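Local coordinates for lactococcal phage P2 ORF15 (PDB 2WZP), which probably serves as the distal tail protein of the phage, forming the ring-shaped hub of the host-recognising baseplate at the tail end, at residues Y33-N38 with V54-P59; K45-T50 with Y104-D109; D113-K118 with L135-V140; V140-G145 with G150-K155. All blocks are in the same frame, centred on the assembly; numbering follows the deposited sequence.

Contact 1. Residues Y33-N38 with V54-P59; sequences YKIHTN and VRFYQP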
loop_
_atom_site.group_PDB
_atom_site.type_symbol
_atom_site.label_atom_id
_atom_site.label_comp_id
_atom_site.label_asym_id
_atom_site.label_seq_id
_atom_site.Cartn_x
_atom_site.Cartn_y
_atom_site.Cartn_z
ATOM N N TYR M 33 8.078 35.301 1.757
ATOM C CA TYR M 33 7.726 35.053 3.151
ATOM C C TYR M 33 8.845 35.568 4.027
ATOM O O TYR M 33 10.012 35.415 3.682
ATOM C CB TYR M 33 7.533 33.554 3.450
ATOM C CG TYR M 33 6.268 32.931 2.908
ATOM C CD1 TYR M 33 5.016 33.456 3.224
ATOM C CD2 TYR M 33 6.310 31.741 2.191
ATOM C CE1 TYR M 33 3.845 32.863 2.756
ATOM C CE2 TYR M 33 5.141 31.118 1.748
ATOM C CZ TYR M 33 3.914 31.699 2.007
ATOM O OH TYR M 33 2.769 31.080 1.577
ATOM N N LYS M 34 8.506 36.145 5.177
ATOM C CA LYS M 34 9.513 36.619 6.134
ATOM C C LYS M 34 9.004 36.354 7.531
ATOM O O LYS M 34 7.800 36.430 7.755
ATOM C CB LYS M 34 9.781 38.131 5.964
ATOM C CG LYS M 34 10.538 38.481 4.714
ATOM C CD LYS M 34 10.633 39.965 4.530
ATOM C CE LYS M 34 11.509 40.347 3.357
ATOM N NZ LYS M 34 10.927 39.903 2.070
ATOM N N ILE M 35 9.897 36.050 8.468
ATOM C CA ILE M 35 9.537 35.864 9.870
ATOM C C ILE M 35 10.083 37.083 10.620
ATOM O O ILE M 35 11.276 37.357 10.534
ATOM C CB ILE M 35 10.046 34.502 10.428
ATOM C CG1 ILE M 35 9.193 33.311 9.902
ATOM C CG2 ILE M 35 10.162 34.483 11.973
ATOM C CD1 ILE M 35 7.675 33.232 10.344
ATOM N N HIS M 36 9.197 37.849 11.289
ATOM C CA HIS M 36 9.569 39.023 12.083
ATOM C C HIS M 36 9.469 38.637 13.539
ATOM O O HIS M 36 8.465 38.035 13.940
ATOM C CB HIS M 36 8.625 40.201 11.822
ATOM C CG HIS M 36 8.639 40.710 10.423
ATOM N ND1 HIS M 36 9.309 41.867 10.087
ATOM C CD2 HIS M 36 8.029 40.219 9.318
ATOM C CE1 HIS M 36 9.106 42.033 8.791
ATOM N NE2 HIS M 36 8.342 41.063 8.285
ATOM N N THR M 37 10.488 38.994 14.337
ATOM C CA THR M 37 10.481 38.720 15.782
ATOM C C THR M 37 9.711 39.814 16.541
ATOM O O THR M 37 9.263 39.582 17.667
ATOM C CB THR M 37 11.892 38.500 16.345
ATOM O OG1 THR M 37 12.685 39.649 16.078
ATOM C CG2 THR M 37 12.558 37.221 15.802
ATOM N N ASN M 38 9.531 40.998 15.915
ATOM C CA ASN M 38 8.793 42.099 16.512
ATOM C C ASN M 38 8.389 43.138 15.482
ATOM O O ASN M 38 8.940 44.243 15.456
ATOM C CB ASN M 38 9.586 42.713 17.650
ATOM C CG ASN M 38 8.813 43.677 18.501
ATOM O OD1 ASN M 38 7.585 43.847 18.410
ATOM N ND2 ASN M 38 9.543 44.377 19.319
ATOM N N VAL M 54 17.849 30.134 5.879
ATOM C CA VAL M 54 16.773 29.366 6.489
ATOM C C VAL M 54 15.552 29.700 5.616
ATOM O O VAL M 54 15.191 30.879 5.509
ATOM C CB VAL M 54 16.551 29.752 7.975
ATOM C CG1 VAL M 54 15.242 29.172 8.498
ATOM C CG2 VAL M 54 17.705 29.283 8.839
ATOM N N ARG M 55 14.942 28.671 4.971
ATOM C CA ARG M 55 13.772 28.839 4.093
ATOM C C ARG M 55 12.566 27.979 4.444
ATOM O O ARG M 55 12.715 26.873 4.972
ATOM C CB ARG M 55 14.162 28.586 2.635
ATOM C CG ARG M 55 15.231 29.527 2.143
ATOM C CD ARG M 55 15.487 29.359 0.681
ATOM N NE ARG M 55 16.819 29.850 0.352
ATOM C CZ ARG M 55 17.366 29.756 -0.850
ATOM N NH1 ARG M 55 16.691 29.211 -1.853
ATOM N NH2 ARG M 55 18.584 30.229 -1.067
ATOM N N PHE M 56 11.367 28.483 4.093
ATOM C CA PHE M 56 10.082 27.797 4.260
ATOM C C PHE M 56 9.584 27.442 2.880
ATOM O O PHE M 56 9.628 28.278 1.970
ATOM C CB PHE M 56 9.036 28.707 4.910
ATOM C CG PHE M 56 9.078 28.931 6.401
ATOM C CD1 PHE M 56 10.061 28.325 7.196
ATOM C CD2 PHE M 56 8.141 29.752 7.016
ATOM C CE1 PHE M 56 10.113 28.560 8.568
ATOM C CE2 PHE M 56 8.184 29.974 8.394
ATOM C CZ PHE M 56 9.176 29.383 9.156
ATOM N N TYR M 57 9.093 26.215 2.731
ATOM C CA TYR M 57 8.528 25.700 1.493
ATOM C C TYR M 57 7.226 25.012 1.820
ATOM O O TYR M 57 7.053 24.490 2.917
ATOM C CB TYR M 57 9.468 24.650 0.860
ATOM C CG TYR M 57 10.798 25.195 0.391
ATOM C CD1 TYR M 57 10.938 25.751 -0.874
ATOM C CD2 TYR M 57 11.931 25.128 1.202
ATOM C CE1 TYR M 57 12.160 26.266 -1.311
ATOM C CE2 TYR M 57 13.170 25.617 0.764
ATOM C CZ TYR M 57 13.278 26.186 -0.497
ATOM O OH TYR M 57 14.483 26.668 -0.971
ATOM N N GLN M 58 6.321 24.992 0.840
ATOM C CA GLN M 58 5.066 24.253 0.859
ATOM C C GLN M 58 4.174 24.410 2.091
ATOM O O GLN M 58 4.006 23.439 2.840
ATOM C CB GLN M 58 5.342 22.776 0.559
ATOM C CG GLN M 58 5.822 22.518 -0.868
ATOM C CD GLN M 58 6.614 21.244 -0.954
ATOM O OE1 GLN M 58 6.147 20.158 -0.584
ATOM N NE2 GLN M 58 7.843 21.351 -1.433
ATOM N N PRO M 59 3.547 25.597 2.290
ATOM C CA PRO M 59 2.598 25.739 3.416
ATOM C C PRO M 59 1.496 24.698 3.279
ATOM O O PRO M 59 0.983 24.481 2.174
ATOM C CB PRO M 59 2.022 27.148 3.235
ATOM C CG PRO M 59 2.320 27.514 1.817
ATOM C CD PRO M 59 3.595 26.823 1.468
#
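Ile35 and Phe56 make the apolar half of this buried contact. Their side chains meet at about a right angle: Ile35 offers its longer branch, with CG1 3.8 Å from Phe56 CE2, and the terminal CD1 reaches the same ring atom at a similar distance. Ile35 CG1 stands anti to the carbonyl carbon (chi1 -75°), which sends this branch, rather than CG2, to the phenyl ring. Phe56 also stacks on Phe91 and touches Leu93, both on strand 89-95, and so joins strand 32-36 to a larger apolar core.

The other meeting is a van der Waals contact of a hydroxyl oxygen with a proline ring. Tyr33 runs obliquely past Pro59, and its phenolic OH lies 3.6 Å from Pro59 CG. The hydroxyl has its hydrogen-bonding partner elsewhere, in Glu144 of the second subunit, which also packs against Pro59. The end of Tyr33 therefore lies where the domain interior gives way to a subunit interface.

No hydrogen bond links the two segments, whose CA atoms come no nearer than 7.7 Å, between Tyr33 and Phe56. Strand 32-36 is next to one end of the seven-stranded antiparallel sheet and strand 54-57 forms the other end. Packing of side chains between them is consistent with an antiparallel sheet that curls until its two ends share one hydrophobic core.

Contact 2. Residues K45-T50 with Y104-D109; sequences KVWDVT and YQLMKD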
loop_
_atom_site.group_PDB
_atom_site.type_symbol
_atom_site.label_atom_id
_atom_site.label_comp_id
_atom_site.label_asym_id
_atom_site.label_seq_id
_atom_site.Cartn_x
_atom_site.Cartn_y
_atom_site.Cartn_z
ATOM N N LYS M 45 13.958 41.528 14.294
ATOM C CA LYS M 45 14.903 40.679 13.552
ATOM C C LYS M 45 14.082 39.976 12.469
ATOM O O LYS M 45 13.035 39.400 12.765
ATOM C CB LYS M 45 15.639 39.676 14.451
ATOM C CG LYS M 45 16.715 38.878 13.709
ATOM C CD LYS M 45 17.605 38.079 14.652
ATOM C CE LYS M 45 18.541 37.152 13.894
ATOM N NZ LYS M 45 19.331 36.264 14.815
ATOM N N VAL M 46 14.514 40.104 11.211
ATOM C CA VAL M 46 13.809 39.565 10.054
ATOM C C VAL M 46 14.573 38.433 9.430
ATOM O O VAL M 46 15.728 38.593 9.033
ATOM C CB VAL M 46 13.449 40.656 8.999
ATOM C CG1 VAL M 46 12.506 40.100 7.930
ATOM C CG2 VAL M 46 12.845 41.902 9.652
ATOM N N TRP M 47 13.915 37.288 9.303
ATOM C CA TRP M 47 14.483 36.129 8.657
ATOM C C TRP M 47 13.838 36.071 7.310
ATOM O O TRP M 47 12.620 35.983 7.263
ATOM C CB TRP M 47 14.130 34.874 9.450
ATOM C CG TRP M 47 14.941 34.716 10.695
ATOM C CD1 TRP M 47 14.669 35.240 11.923
ATOM C CD2 TRP M 47 16.185 34.010 10.819
ATOM N NE1 TRP M 47 15.649 34.881 12.814
ATOM C CE2 TRP M 47 16.594 34.124 12.167
ATOM C CE3 TRP M 47 16.982 33.262 9.927
ATOM C CZ2 TRP M 47 17.771 33.524 12.648
ATOM C CZ3 TRP M 47 18.146 32.667 10.402
ATOM C CH2 TRP M 47 18.527 32.791 11.748
ATOM N N ASP M 48 14.614 36.179 6.208
ATOM C CA ASP M 48 14.033 36.053 4.861
ATOM C C ASP M 48 13.854 34.552 4.590
ATOM O O ASP M 48 14.819 33.877 4.212
ATOM C CB ASP M 48 14.915 36.695 3.773
ATOM C CG ASP M 48 14.275 36.743 2.389
ATOM O OD1 ASP M 48 14.662 37.611 1.585
ATOM O OD2 ASP M 48 13.373 35.932 2.122
ATOM N N VAL M 49 12.628 34.037 4.767
ATOM C CA VAL M 49 12.389 32.605 4.564
ATOM C C VAL M 49 12.049 32.189 3.118
ATOM O O VAL M 49 11.484 31.125 2.861
ATOM C CB VAL M 49 11.563 31.927 5.696
ATOM C CG1 VAL M 49 12.264 32.113 7.054
ATOM C CG2 VAL M 49 10.131 32.443 5.734
ATOM N N THR M 50 12.463 33.027 2.171
ATOM C CA THR M 50 12.291 32.797 0.740
ATOM C C THR M 50 13.672 32.776 0.078
ATOM O O THR M 50 13.943 31.899 -0.738
ATOM C CB THR M 50 11.320 33.839 0.143
ATOM O OG1 THR M 50 10.069 33.715 0.806
ATOM C CG2 THR M 50 11.080 33.636 -1.326
ATOM N N TYR M 104 24.023 24.002 12.029
ATOM C CA TYR M 104 23.632 23.829 13.426
ATOM C C TYR M 104 23.301 25.200 14.018
ATOM O O TYR M 104 22.268 25.342 14.674
ATOM C CB TYR M 104 24.763 23.171 14.216
ATOM C CG TYR M 104 24.745 21.657 14.170
ATOM C CD1 TYR M 104 23.635 20.939 14.610
ATOM C CD2 TYR M 104 25.859 20.939 13.753
ATOM C CE1 TYR M 104 23.621 19.549 14.593
ATOM C CE2 TYR M 104 25.851 19.545 13.717
ATOM C CZ TYR M 104 24.733 18.856 14.154
ATOM O OH TYR M 104 24.725 17.486 14.136
ATOM N N GLN M 105 24.135 26.217 13.712
ATOM C CA GLN M 105 23.974 27.598 14.149
ATOM C C GLN M 105 22.668 28.209 13.626
ATOM O O GLN M 105 21.937 28.825 14.404
ATOM C CB GLN M 105 25.181 28.443 13.725
ATOM C CG GLN M 105 25.262 29.793 14.436
ATOM C CD GLN M 105 25.636 29.615 15.875
ATOM O OE1 GLN M 105 26.774 29.294 16.187
ATOM N NE2 GLN M 105 24.692 29.827 16.784
ATOM N N LEU M 106 22.370 28.025 12.323
ATOM C CA LEU M 106 21.144 28.523 11.684
ATOM C C LEU M 106 19.883 27.939 12.322
ATOM O O LEU M 106 18.984 28.710 12.626
ATOM C CB LEU M 106 21.156 28.244 10.177
ATOM C CG LEU M 106 22.140 29.069 9.342
ATOM C CD1 LEU M 106 22.382 28.379 8.007
ATOM C CD2 LEU M 106 21.663 30.516 9.179
ATOM N N MET M 107 19.828 26.608 12.556
ATOM C CA MET M 107 18.715 25.942 13.211
ATOM C C MET M 107 18.507 26.488 14.613
ATOM O O MET M 107 17.401 26.885 14.950
ATOM C CB MET M 107 18.959 24.427 13.301
ATOM C CG MET M 107 18.252 23.635 12.226
ATOM S SD MET M 107 16.452 23.855 12.132
ATOM C CE MET M 107 15.905 22.455 13.081
ATOM N N LYS M 108 19.574 26.488 15.436
ATOM C CA LYS M 108 19.590 26.959 16.822
ATOM C C LYS M 108 19.125 28.412 16.922
ATOM O O LYS M 108 18.270 28.717 17.755
ATOM C CB LYS M 108 20.994 26.797 17.413
ATOM C CG LYS M 108 21.056 26.951 18.916
ATOM C CD LYS M 108 22.473 26.752 19.424
ATOM C CE LYS M 108 22.638 27.233 20.852
ATOM N NZ LYS M 108 22.462 28.709 20.981
ATOM N N ASP M 109 19.650 29.302 16.063
ATOM C CA ASP M 109 19.277 30.715 16.094
ATOM C C ASP M 109 17.863 30.967 15.644
ATOM O O ASP M 109 17.159 31.725 16.303
ATOM C CB ASP M 109 20.270 31.578 15.299
ATOM C CG ASP M 109 21.672 31.687 15.884
ATOM O OD1 ASP M 109 21.913 31.126 17.001
ATOM O OD2 ASP M 109 22.517 32.335 15.250
HETATM O O HOH W 1 21.381 34.779 13.621
#
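Trp47 directs the six-membered part of its indole at the helix, where it meets Asp109 and Leu106. Indole and aspartate side chains lie at about a right angle to each other, and the ring and carboxylate planes are 64° apart. Asp109 meets the ring with its backbone C, 3.9 Å from Trp47 CZ2, and with CB, 4.1 Å from the same atom, not with its carboxylate. One turn earlier, CD2 of Leu106 lies 4.3 Å from Trp47 CZ3, a looser apolar contact.

With CG anti to its carbonyl carbon (chi1 -68°), Asp109 turns its carboxylate off to the side of the indole. There OD1 accepts from NE2 of Gln105 at 3.1 Å; the donor stands well above the carboxylate plane, though OD1 is close to the amide plane of the glutamine. Its other oxygen is reached through water: the water accepts from Lys45 NZ at 2.8 Å and donates to Asp109 OD2 at 3.1 Å. The two charged groups themselves are 5.1 Å apart from Lys45 NZ to Asp109 OD2; the direct salt bridge of Lys45 is to Asp113, whose OD2 also accepts from Trp47 NE1.

Strand 46-48 is an outermost strand of the sheet within this chain, paired with strand 32-36. Helix 100-115 passes beside it, Trp47 meeting Phe110 edge-to-face and both Trp47 and Leu106 touching Val54 of strand 54-57.

Contact 3. Residues D113-K118 with L135-V140; sequences DILSKK and LALADV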
loop_
_atom_site.group_PDB
_atom_site.type_symbol
_atom_site.label_atom_id
_atom_site.label_comp_id
_atom_site.label_asym_id
_atom_site.label_seq_id
_atom_site.Cartn_x
_atom_site.Cartn_y
_atom_site.Cartn_z
ATOM N N ASP M 113 15.011 32.138 18.290
ATOM C CA ASP M 113 14.516 33.483 18.016
ATOM C C ASP M 113 13.009 33.484 18.076
ATOM O O ASP M 113 12.436 34.432 18.597
ATOM C CB ASP M 113 14.985 33.981 16.647
ATOM C CG ASP M 113 16.354 34.624 16.634
ATOM O OD1 ASP M 113 17.024 34.642 17.706
ATOM O OD2 ASP M 113 16.786 35.055 15.552
ATOM N N ILE M 114 12.372 32.415 17.550
ATOM C CA ILE M 114 10.921 32.194 17.589
ATOM C C ILE M 114 10.528 31.970 19.043
ATOM O O ILE M 114 9.663 32.679 19.565
ATOM C CB ILE M 114 10.466 31.012 16.670
ATOM C CG1 ILE M 114 10.640 31.383 15.169
ATOM C CG2 ILE M 114 9.018 30.588 16.985
ATOM C CD1 ILE M 114 10.587 30.273 14.212
ATOM N N LEU M 115 11.216 31.019 19.708
ATOM C CA LEU M 115 10.966 30.645 21.097
ATOM C C LEU M 115 11.126 31.776 22.110
ATOM O O LEU M 115 10.504 31.726 23.161
ATOM C CB LEU M 115 11.791 29.402 21.489
ATOM C CG LEU M 115 11.387 28.049 20.869
ATOM C CD1 LEU M 115 12.311 26.947 21.308
ATOM C CD2 LEU M 115 9.945 27.667 21.200
ATOM N N SER M 116 11.927 32.795 21.798
ATOM C CA SER M 116 12.182 33.916 22.710
ATOM C C SER M 116 11.039 34.969 22.759
ATOM O O SER M 116 11.051 35.831 23.631
ATOM C CB SER M 116 13.516 34.568 22.373
ATOM O OG SER M 116 13.387 35.288 21.158
ATOM N N LYS M 117 10.062 34.909 21.834
ATOM C CA LYS M 117 8.963 35.868 21.780
ATOM C C LYS M 117 7.647 35.185 22.092
ATOM O O LYS M 117 7.508 34.001 21.837
ATOM C CB LYS M 117 8.881 36.507 20.384
ATOM C CG LYS M 117 10.142 37.201 19.842
ATOM C CD LYS M 117 10.858 38.212 20.778
ATOM C CE LYS M 117 10.216 39.558 20.931
ATOM N NZ LYS M 117 11.255 40.647 20.896
ATOM N N LYS M 118 6.647 35.946 22.585
ATOM C CA LYS M 118 5.290 35.463 22.880
ATOM C C LYS M 118 4.655 34.930 21.578
ATOM O O LYS M 118 3.899 33.966 21.587
ATOM C CB LYS M 118 4.450 36.619 23.459
ATOM C CG LYS M 118 3.049 36.224 23.905
ATOM C CD LYS M 118 2.206 37.397 24.383
ATOM C CE LYS M 118 0.962 36.873 25.050
ATOM N NZ LYS M 118 0.105 37.981 25.494
ATOM N N LEU M 135 1.717 34.348 14.620
ATOM C CA LEU M 135 1.803 32.904 14.837
ATOM C C LEU M 135 2.538 32.546 16.127
ATOM O O LEU M 135 3.346 33.321 16.646
ATOM C CB LEU M 135 2.606 32.300 13.664
ATOM C CG LEU M 135 2.119 32.551 12.239
ATOM C CD1 LEU M 135 3.093 31.975 11.243
ATOM C CD2 LEU M 135 0.714 31.943 12.012
ATOM N N ALA M 136 2.304 31.335 16.604
ATOM C CA ALA M 136 2.966 30.777 17.771
ATOM C C ALA M 136 3.402 29.368 17.354
ATOM O O ALA M 136 2.612 28.618 16.779
ATOM C CB ALA M 136 2.002 30.714 18.933
ATOM N N LEU M 137 4.677 29.038 17.586
ATOM C CA LEU M 137 5.242 27.745 17.278
ATOM C C LEU M 137 4.402 26.661 17.992
ATOM O O LEU M 137 4.060 26.814 19.176
ATOM C CB LEU M 137 6.690 27.762 17.780
ATOM C CG LEU M 137 7.661 26.601 17.465
ATOM C CD1 LEU M 137 7.541 25.444 18.413
ATOM C CD2 LEU M 137 7.813 26.311 16.031
ATOM N N ALA M 138 4.023 25.606 17.243
ATOM C CA ALA M 138 3.260 24.464 17.748
ATOM C C ALA M 138 4.207 23.264 17.859
ATOM O O ALA M 138 4.141 22.510 18.835
ATOM C CB ALA M 138 2.095 24.154 16.834
ATOM N N ASP M 139 5.123 23.117 16.889
ATOM C CA ASP M 139 6.141 22.083 16.884
ATOM C C ASP M 139 7.218 22.344 15.856
ATOM O O ASP M 139 7.007 23.051 14.879
ATOM C CB ASP M 139 5.549 20.655 16.728
ATOM C CG ASP M 139 4.671 20.466 15.520
ATOM O OD1 ASP M 139 3.442 20.258 15.701
ATOM O OD2 ASP M 139 5.195 20.556 14.388
ATOM N N VAL M 140 8.391 21.768 16.104
ATOM C CA VAL M 140 9.561 21.811 15.245
ATOM C C VAL M 140 10.284 20.478 15.428
ATOM O O VAL M 140 10.338 19.969 16.549
ATOM C CB VAL M 140 10.463 23.047 15.460
ATOM C CG1 VAL M 140 11.139 23.043 16.827
ATOM C CG2 VAL M 140 11.489 23.187 14.331
#
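Leu137 carries the contact from strand 130-140, meeting Ile114 and Leu115 of helix 100-115. Before it in the strand, Leu135 leans on Phe158 and Ile160 of the neighbouring strand 153-163, and Ala136 pairs through its backbone with Asp159 of that strand.

At Leu137 the side chain turns to the helix. Its CB takes the CG2 branch of Ile114 at 3.7 Å, the two side chains meeting at about a right angle. The leucine CG stands anti to the backbone N (chi1 -172°), carrying the isopropyl end on to Leu115, where Leu137 CD1 lies 4.3 Å from Leu115 CD2. Ile114 thus packs on the root of the leucine and Leu115 on its tip. Leu137 also touches Ile156, and Leu64 of the third subunit.

Next, Ala138 and Asp139 both face Thr157, forming a classic beta bulge, and Asp139 OD2 is hydrogen-bonded to Thr157 OG1. Asp139 and Val140 then pair with an antiparallel strand of the third subunit. The result is a helix packed through aliphatic side chains onto an antiparallel sheet, at a bulged strand whose sheet continues into the next copy of the protein.

Contact 4. Residues V140-G145 with G150-K155; sequences VTKTEG and GTFSEK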
loop_
_atom_site.group_PDB
_atom_site.type_symbol
_atom_site.label_atom_id
_atom_site.label_comp_id
_atom_site.label_asym_id
_atom_site.label_seq_id
_atom_site.Cartn_x
_atom_site.Cartn_y
_atom_site.Cartn_z
ATOM N N VAL M 140 8.391 21.768 16.104
ATOM C CA VAL M 140 9.561 21.811 15.245
ATOM C C VAL M 140 10.284 20.478 15.428
ATOM O O VAL M 140 10.338 19.969 16.549
ATOM C CB VAL M 140 10.463 23.047 15.460
ATOM C CG1 VAL M 140 11.139 23.043 16.827
ATOM C CG2 VAL M 140 11.489 23.187 14.331
ATOM N N THR M 141 10.749 19.877 14.324
ATOM C CA THR M 141 11.508 18.631 14.368
ATOM C C THR M 141 12.981 18.946 14.225
ATOM O O THR M 141 13.331 19.992 13.672
ATOM C CB THR M 141 11.065 17.650 13.245
ATOM O OG1 THR M 141 11.436 18.173 11.964
ATOM C CG2 THR M 141 9.579 17.336 13.281
ATOM N N LYS M 142 13.840 18.048 14.707
ATOM C CA LYS M 142 15.293 18.126 14.530
ATOM C C LYS M 142 15.802 16.726 14.393
ATOM O O LYS M 142 15.599 15.915 15.293
ATOM C CB LYS M 142 16.026 18.899 15.639
ATOM C CG LYS M 142 17.481 19.147 15.266
ATOM C CD LYS M 142 18.300 19.802 16.342
ATOM C CE LYS M 142 19.635 20.202 15.747
ATOM N NZ LYS M 142 20.635 20.531 16.783
ATOM N N THR M 143 16.381 16.417 13.226
ATOM C CA THR M 143 16.904 15.087 12.877
ATOM C C THR M 143 18.316 15.122 12.294
ATOM O O THR M 143 18.959 16.155 12.299
ATOM C CB THR M 143 15.922 14.319 11.949
ATOM O OG1 THR M 143 15.829 14.978 10.684
ATOM C CG2 THR M 143 14.537 14.101 12.573
ATOM N N GLU M 144 18.801 13.957 11.853
ATOM C CA GLU M 144 20.102 13.722 11.233
ATOM C C GLU M 144 19.869 12.784 10.045
ATOM O O GLU M 144 19.742 11.557 10.211
ATOM C CB GLU M 144 21.074 13.048 12.214
ATOM C CG GLU M 144 21.501 13.903 13.378
ATOM C CD GLU M 144 22.193 13.120 14.466
ATOM O OE1 GLU M 144 22.537 11.936 14.240
ATOM O OE2 GLU M 144 22.398 13.703 15.552
ATOM N N GLY M 145 19.828 13.382 8.865
ATOM C CA GLY M 145 19.653 12.722 7.582
ATOM C C GLY M 145 20.125 13.712 6.545
ATOM O O GLY M 145 19.430 13.996 5.558
ATOM N N GLY M 150 25.723 19.272 5.687
ATOM C CA GLY M 150 24.899 19.128 6.880
ATOM C C GLY M 150 23.663 20.007 6.935
ATOM O O GLY M 150 23.239 20.415 8.015
ATOM N N THR M 151 23.059 20.282 5.782
ATOM C CA THR M 151 21.851 21.082 5.662
ATOM C C THR M 151 20.651 20.363 6.288
ATOM O O THR M 151 20.551 19.134 6.233
ATOM C CB THR M 151 21.591 21.424 4.203
ATOM O OG1 THR M 151 21.491 20.212 3.457
ATOM C CG2 THR M 151 22.662 22.325 3.618
ATOM N N PHE M 152 19.737 21.140 6.868
ATOM C CA PHE M 152 18.556 20.585 7.503
ATOM C C PHE M 152 17.359 20.570 6.574
ATOM O O PHE M 152 17.254 21.412 5.688
ATOM C CB PHE M 152 18.249 21.351 8.796
ATOM C CG PHE M 152 19.177 21.007 9.941
ATOM C CD1 PHE M 152 18.867 19.979 10.825
ATOM C CD2 PHE M 152 20.353 21.723 10.143
ATOM C CE1 PHE M 152 19.705 19.694 11.909
ATOM C CE2 PHE M 152 21.207 21.414 11.206
ATOM C CZ PHE M 152 20.889 20.393 12.072
ATOM N N SER M 153 16.503 19.556 6.739
ATOM C CA SER M 153 15.220 19.362 6.059
ATOM C C SER M 153 14.268 18.879 7.162
ATOM O O SER M 153 14.285 17.694 7.539
ATOM C CB SER M 153 15.321 18.356 4.912
ATOM O OG SER M 153 14.243 18.583 4.013
ATOM N N GLU M 154 13.541 19.833 7.769
ATOM C CA GLU M 154 12.654 19.590 8.909
ATOM C C GLU M 154 11.216 20.060 8.655
ATOM O O GLU M 154 10.899 20.524 7.551
ATOM C CB GLU M 154 13.240 20.278 10.176
ATOM C CG GLU M 154 14.650 19.857 10.578
ATOM C CD GLU M 154 14.967 18.375 10.774
ATOM O OE1 GLU M 154 16.163 18.021 10.682
ATOM O OE2 GLU M 154 14.041 17.565 11.004
ATOM N N LYS M 155 10.359 19.951 9.683
ATOM C CA LYS M 155 8.966 20.402 9.635
ATOM C C LYS M 155 8.707 21.368 10.777
ATOM O O LYS M 155 9.062 21.070 11.919
ATOM C CB LYS M 155 7.989 19.220 9.746
ATOM C CG LYS M 155 8.111 18.212 8.629
ATOM C CD LYS M 155 7.578 18.632 7.258
ATOM C CE LYS M 155 7.413 17.349 6.460
ATOM N NZ LYS M 155 6.227 16.532 6.885
HETATM O O HOH W 2 16.041 15.353 7.293
#
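Thr141 and Lys155 carry the backbone pairing between segments that run 138° apart, roughly antiparallel but splayed. Thr141 N donates to Lys155 O at 3.2 Å, nearly in line with the carbonyl. Alongside, CA of Val140 makes a C-H...O contact to the same oxygen. The return bond is made by a side chain: Lys155 N donates to Thr141 OG1 at 3.1 Å, so a hydroxyl stands where a carbonyl would serve in regular sheet.

That hydroxyl sits between the backbone N and carbonyl carbon of its own residue (chi1 68°), on the side of the opposing strand. Besides accepting from Lys155, Thr141 OG1 donates to Glu154 OE2 at 2.8 Å, meeting the anti lone pair of that oxygen. Glu154 is bent at chi2 (-54°), which folds its carboxylate along the 140-145 segment. OE1 then receives Thr143 N at 3.0 Å, a donor standing well above the carboxylate plane, and the Thr143 hydroxyl oxygen OG1 lies 3.1 Å from this oxygen as well. OE1 also lies in the plane of the Phe152 ring, at its edge. Lys142 passes the Phe152 ring obliquely with its extended chain, CE 3.9 Å from Phe152 CE1, before its NZ binds Tyr124 OH and Val326 O of the third subunit.

The Glu154 carboxylate is buried and is met by an amide and threonine hydroxyls. Such a set of donors would favour its charged form, and ties two alternate threonines of the extended 140-145 segment to strand 153-163 through one side chain.

How the contacts relate
All four contacts fall within the N-terminal domain of the distal tail protein family, on the same side of the chain's centre, and reach the same seven-stranded antiparallel sheet. Contacts 1 and 2 alternate along the sequence and lie closest, their centres about 9 Å apart, and strands 32-36 and 46-48 are neighbours in the sheet. Contacts 3 and 4 follow in series; they share Val140, yet their centres are about 17 Å apart. Helix 100-115 serves contacts 2 and 3, joined by Asp113, and its Met107 packs on Phe152 of contact 4. Contacts 2, 3 and 4 all touch the third subunit and contact 1 the second, so the domain's core and its intersubunit surfaces are built together, consistent with a ring-forming protein.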